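Local coordinates for D-glycero-D-manno-heptose 1-phosphate kinase (Bacteroides thetaiotaomicron, PDB 3K85), which probably transfers phosphate from ATP to D-glycero-D-manno-heptose 1-phosphate, as a member of the GHMP kinase family, at residues 43-48 with 97-102; 256-261 with 291-296. All blocks are in the same frame, centred on the assembly; numbering follows the deposited sequence.

Contact 1 of 2, residues 43-48 with 97-102; sequences CTIEET and KSFKIT
Ile-45 and Ile-101 meet on the buried face of two antiparallel strands, a non-hydrogen-bonded pair whose side chains run side by side with their CG1 atoms 3.6 Å apart. Ile-101 sends CG1 anti to its backbone N (chi1 -179°), which brings its CD1 alongside both CG1 and CD1 of Ile-45. Cys-43 SG closes on the CG1 of Ile-101 at 3.9 Å, and Ile-45 CG2 approaches the Phe-99 ring obliquely at CD1. Cys-122 and Ala-126 of helix 115-131 cover this face. Cutting Ile-45 back to alanine would probably open a gap between Ile-101, the Phe-99 ring and Ala-126.

The other face is looser and more polar. There Glu-46 lies alongside Lys-100, with Glu-46 CG 3.6 Å from Lys-100 CB. Their charges meet only in a long salt bridge, Glu-46 OE1 to Lys-100 NZ at 3.8 Å. A water links Glu-46 OE2, to which it donates, with Thr-102 OG1, 2.7 Å from the water. Between the faces, Glu-46 and Lys-100 exchange two nearly straight backbone bonds, Lys-100 N to Glu-46 O measuring 2.9 Å; Thr-44 and Thr-102 form a second, less straight pair. Beyond them Thr-48 N still reaches Ser-98 O. This is a regular antiparallel pairing, one face packed on helix 115-131 and the other polar, within the large mixed sheet of this GHMP kinase.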
# COMPACT_ATOMS: atom_id res chain seq x y z
N CYS A 43 -23.53 12.10 5.84
CA CYS A 43 -24.28 12.20 7.06
C CYS A 43 -23.84 13.44 7.79
O CYS A 43 -22.65 13.76 7.82
CB CYS A 43 -24.04 10.96 7.94
SG CYS A 43 -24.64 11.12 9.65
N THR A 44 -24.79 14.18 8.34
CA THR A 44 -24.42 15.34 9.13
C THR A 44 -25.21 15.24 10.41
O THR A 44 -26.38 14.85 10.40
CB THR A 44 -24.69 16.68 8.41
OG1 THR A 44 -25.29 17.60 9.34
CG2 THR A 44 -25.58 16.49 7.20
N ILE A 45 -24.54 15.52 11.51
CA ILE A 45 -25.16 15.46 12.82
C ILE A 45 -24.93 16.78 13.55
O ILE A 45 -23.81 17.26 13.65
CB ILE A 45 -24.58 14.28 13.66
CG1 ILE A 45 -24.93 12.95 13.00
CG2 ILE A 45 -25.13 14.31 15.08
CD1 ILE A 45 -24.41 11.73 13.74
N GLU A 46 -26.01 17.37 14.02
CA GLU A 46 -25.92 18.62 14.75
C GLU A 46 -26.63 18.46 16.08
O GLU A 46 -27.80 18.08 16.13
CB GLU A 46 -26.53 19.76 13.92
CG GLU A 46 -27.83 19.42 13.22
CD GLU A 46 -28.27 20.50 12.24
OE1 GLU A 46 -28.46 21.67 12.67
OE2 GLU A 46 -28.44 20.19 11.03
N GLU A 47 -25.91 18.73 17.16
CA GLU A 47 -26.49 18.61 18.48
C GLU A 47 -27.53 19.69 18.74
O GLU A 47 -27.43 20.80 18.21
CB GLU A 47 -25.42 18.67 19.57
CG GLU A 47 -26.00 18.44 20.96
CD GLU A 47 -25.11 18.93 22.08
OE1 GLU A 47 -24.06 18.29 22.34
OE2 GLU A 47 -25.46 19.96 22.70
N THR A 48 -28.52 19.36 19.56
CA THR A 48 -29.57 20.29 19.90
C THR A 48 -30.00 20.09 21.35
O THR A 48 -29.78 19.02 21.92
CB THR A 48 -30.81 20.10 19.00
OG1 THR A 48 -31.84 21.00 19.42
CG2 THR A 48 -31.33 18.68 19.09
N LYS A 97 -29.30 11.29 24.06
CA LYS A 97 -28.84 12.39 23.23
C LYS A 97 -29.97 13.08 22.46
O LYS A 97 -30.95 12.45 22.07
CB LYS A 97 -27.78 11.90 22.24
CG LYS A 97 -26.39 12.48 22.48
CD LYS A 97 -25.67 11.79 23.63
CE LYS A 97 -24.36 12.51 23.95
NZ LYS A 97 -23.43 11.69 24.78
N SER A 98 -29.80 14.39 22.23
CA SER A 98 -30.77 15.19 21.49
C SER A 98 -30.05 15.79 20.26
O SER A 98 -29.12 16.59 20.40
CB SER A 98 -31.31 16.30 22.40
OG SER A 98 -32.34 17.05 21.77
N PHE A 99 -30.47 15.42 19.06
CA PHE A 99 -29.79 15.91 17.87
C PHE A 99 -30.60 15.75 16.59
O PHE A 99 -31.62 15.07 16.56
CB PHE A 99 -28.49 15.14 17.69
CG PHE A 99 -28.69 13.66 17.49
CD1 PHE A 99 -28.85 13.14 16.22
CD2 PHE A 99 -28.80 12.80 18.59
CE1 PHE A 99 -29.12 11.78 16.04
CE2 PHE A 99 -29.06 11.44 18.42
CZ PHE A 99 -29.22 10.93 17.14
N LYS A 100 -30.11 16.39 15.54
CA LYS A 100 -30.74 16.32 14.23
C LYS A 100 -29.72 15.57 13.38
O LYS A 100 -28.53 15.86 13.45
CB LYS A 100 -30.97 17.74 13.69
CG LYS A 100 -31.88 17.80 12.47
CD LYS A 100 -31.95 19.22 11.86
CE LYS A 100 -32.64 20.26 12.76
NZ LYS A 100 -31.85 20.66 13.96
N ILE A 101 -30.18 14.59 12.61
CA ILE A 101 -29.27 13.82 11.77
C ILE A 101 -29.83 13.60 10.37
O ILE A 101 -30.94 13.09 10.20
CB ILE A 101 -28.92 12.46 12.43
CG1 ILE A 101 -27.95 11.68 11.55
CG2 ILE A 101 -30.18 11.65 12.70
CD1 ILE A 101 -27.54 10.33 12.10
N THR A 102 -29.04 13.98 9.36
CA THR A 102 -29.46 13.85 7.97
C THR A 102 -28.67 12.79 7.24
O THR A 102 -27.48 12.63 7.46
CB THR A 102 -29.30 15.18 7.25
OG1 THR A 102 -30.08 16.16 7.94
CG2 THR A 102 -29.74 15.08 5.80
O HOH W 1 -29.10 17.11 10.32

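Contact 2 of 2, residues 256-261 with 291-296; sequences RILGEG and AGKVSG
Leu-258 meets both Ala-291 and Lys-293 and carries the larger share of the helix's contact, to which Gly-259 adds its backbone. Along helix 256-261, Arg-256 comes first, pointing away from the strand and pairing through NH1 with Glu-260 OE2 in a salt bridge, while Ile-257 packs on helix 230-246. Leu-258 then uses two parts of its side chain. Its CB rests 4.0 Å from the CB of Ala-291, and its CD2 presses against the aliphatic part of Lys-293, reaching CB at 3.6 Å and CE at a tight 3.4 Å. The two side chains cross at about a right angle. Lys-293 is bent at chi2 (-136°) and beyond, folding its chain around that methyl. Met-304 and Val-306 of the neighbouring strand also touch Leu-258. Next comes Gly-259, where the methyl of Ala-291 sits over the helix backbone, its CB 3.8 Å from Gly-259 N. No hydrogen bond joins the segments; the union is apolar, and the axes of the helix and strand segments pass 6.9 Å apart, inclined at 59°. This is helix-on-sheet packing, helix 251-264 lying against outer strand 291-294 of the small antiparallel sheet in the C-terminal GHMP kinase region.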
# COMPACT_ATOMS: atom_id res chain seq x y z
N ARG A 256 -8.53 -10.89 -18.65
CA ARG A 256 -8.53 -12.34 -18.78
C ARG A 256 -9.10 -12.99 -17.51
O ARG A 256 -10.01 -13.81 -17.57
CB ARG A 256 -7.12 -12.84 -19.03
CG ARG A 256 -7.06 -14.30 -19.47
CD ARG A 256 -5.63 -14.84 -19.49
NE ARG A 256 -5.07 -14.93 -18.14
CZ ARG A 256 -5.63 -15.61 -17.15
NH1 ARG A 256 -6.78 -16.26 -17.35
NH2 ARG A 256 -5.06 -15.65 -15.96
N ILE A 257 -8.55 -12.61 -16.36
CA ILE A 257 -8.99 -13.17 -15.08
C ILE A 257 -10.49 -12.98 -14.88
O ILE A 257 -11.18 -13.89 -14.42
CB ILE A 257 -8.21 -12.56 -13.90
CG1 ILE A 257 -6.72 -12.85 -14.07
CG2 ILE A 257 -8.70 -13.13 -12.58
CD1 ILE A 257 -5.86 -12.19 -13.04
N LEU A 258 -11.00 -11.80 -15.22
CA LEU A 258 -12.43 -11.54 -15.09
C LEU A 258 -13.20 -12.42 -16.08
O LEU A 258 -14.29 -12.92 -15.76
CB LEU A 258 -12.74 -10.08 -15.40
CG LEU A 258 -12.66 -9.07 -14.26
CD1 LEU A 258 -13.05 -7.70 -14.80
CD2 LEU A 258 -13.60 -9.47 -13.14
N GLY A 259 -12.64 -12.59 -17.27
CA GLY A 259 -13.29 -13.41 -18.28
C GLY A 259 -13.27 -14.87 -17.92
O GLY A 259 -14.29 -15.56 -18.04
N GLU A 260 -12.12 -15.36 -17.47
CA GLU A 260 -11.99 -16.76 -17.08
C GLU A 260 -12.95 -17.01 -15.94
O GLU A 260 -13.50 -18.10 -15.81
CB GLU A 260 -10.56 -17.06 -16.63
CG GLU A 260 -10.20 -18.54 -16.67
CD GLU A 260 -8.82 -18.83 -16.09
OE1 GLU A 260 -8.67 -18.76 -14.85
OE2 GLU A 260 -7.89 -19.11 -16.87
N GLY A 261 -13.15 -15.99 -15.12
CA GLY A 261 -14.06 -16.11 -13.99
C GLY A 261 -15.52 -16.08 -14.42
O GLY A 261 -16.39 -16.61 -13.72
N ALA A 291 -14.27 -8.18 -21.20
CA ALA A 291 -14.79 -9.05 -20.17
C ALA A 291 -15.82 -8.30 -19.34
O ALA A 291 -15.92 -7.08 -19.40
CB ALA A 291 -13.66 -9.54 -19.28
N GLY A 292 -16.59 -9.05 -18.56
CA GLY A 292 -17.60 -8.45 -17.71
C GLY A 292 -17.69 -9.25 -16.43
O GLY A 292 -17.22 -10.39 -16.37
N LYS A 293 -18.31 -8.67 -15.41
CA LYS A 293 -18.47 -9.33 -14.12
C LYS A 293 -19.67 -8.73 -13.40
O LYS A 293 -19.80 -7.51 -13.31
CB LYS A 293 -17.20 -9.14 -13.26
CG LYS A 293 -17.34 -9.62 -11.82
CD LYS A 293 -16.74 -8.61 -10.84
CE LYS A 293 -15.39 -9.07 -10.31
NZ LYS A 293 -15.51 -10.26 -9.43
N VAL A 294 -20.55 -9.58 -12.88
CA VAL A 294 -21.74 -9.10 -12.18
C VAL A 294 -21.54 -9.03 -10.67
O VAL A 294 -20.89 -9.90 -10.09
CB VAL A 294 -22.95 -10.02 -12.45
CG1 VAL A 294 -24.21 -9.38 -11.88
CG2 VAL A 294 -23.10 -10.29 -13.93
N SER A 295 -22.10 -8.01 -10.04
CA SER A 295 -21.99 -7.84 -8.58
C SER A 295 -23.39 -7.80 -7.96
O SER A 295 -24.27 -7.09 -8.46
CB SER A 295 -21.22 -6.56 -8.23
OG SER A 295 -19.86 -6.63 -8.63
N GLY A 296 -23.57 -8.56 -6.88
CA GLY A 296 -24.84 -8.64 -6.16
C GLY A 296 -25.92 -7.62 -6.49
O GLY A 296 -26.01 -6.57 -5.85

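From the N terminus, the chain lays down strands 4-15, 30-37 and 39-47, passes through strands 52-57 and 62-67 and helix 79-91, and returns in strand 99-105, where contact 1 closes a loop with 48 residues between its segments. The chain then adds helix 115-131 and further strands of the same large sheet before entering the C-terminal part. There contact 2 closes a shorter loop, with 29 residues between its segments, some of them unmodelled. The loops neither nest nor cross; they follow in series. Their centres lie 42 Å apart on opposite sides of the chain's centre: contact 1 joins two strands within one sheet, contact 2 a helix to another sheet.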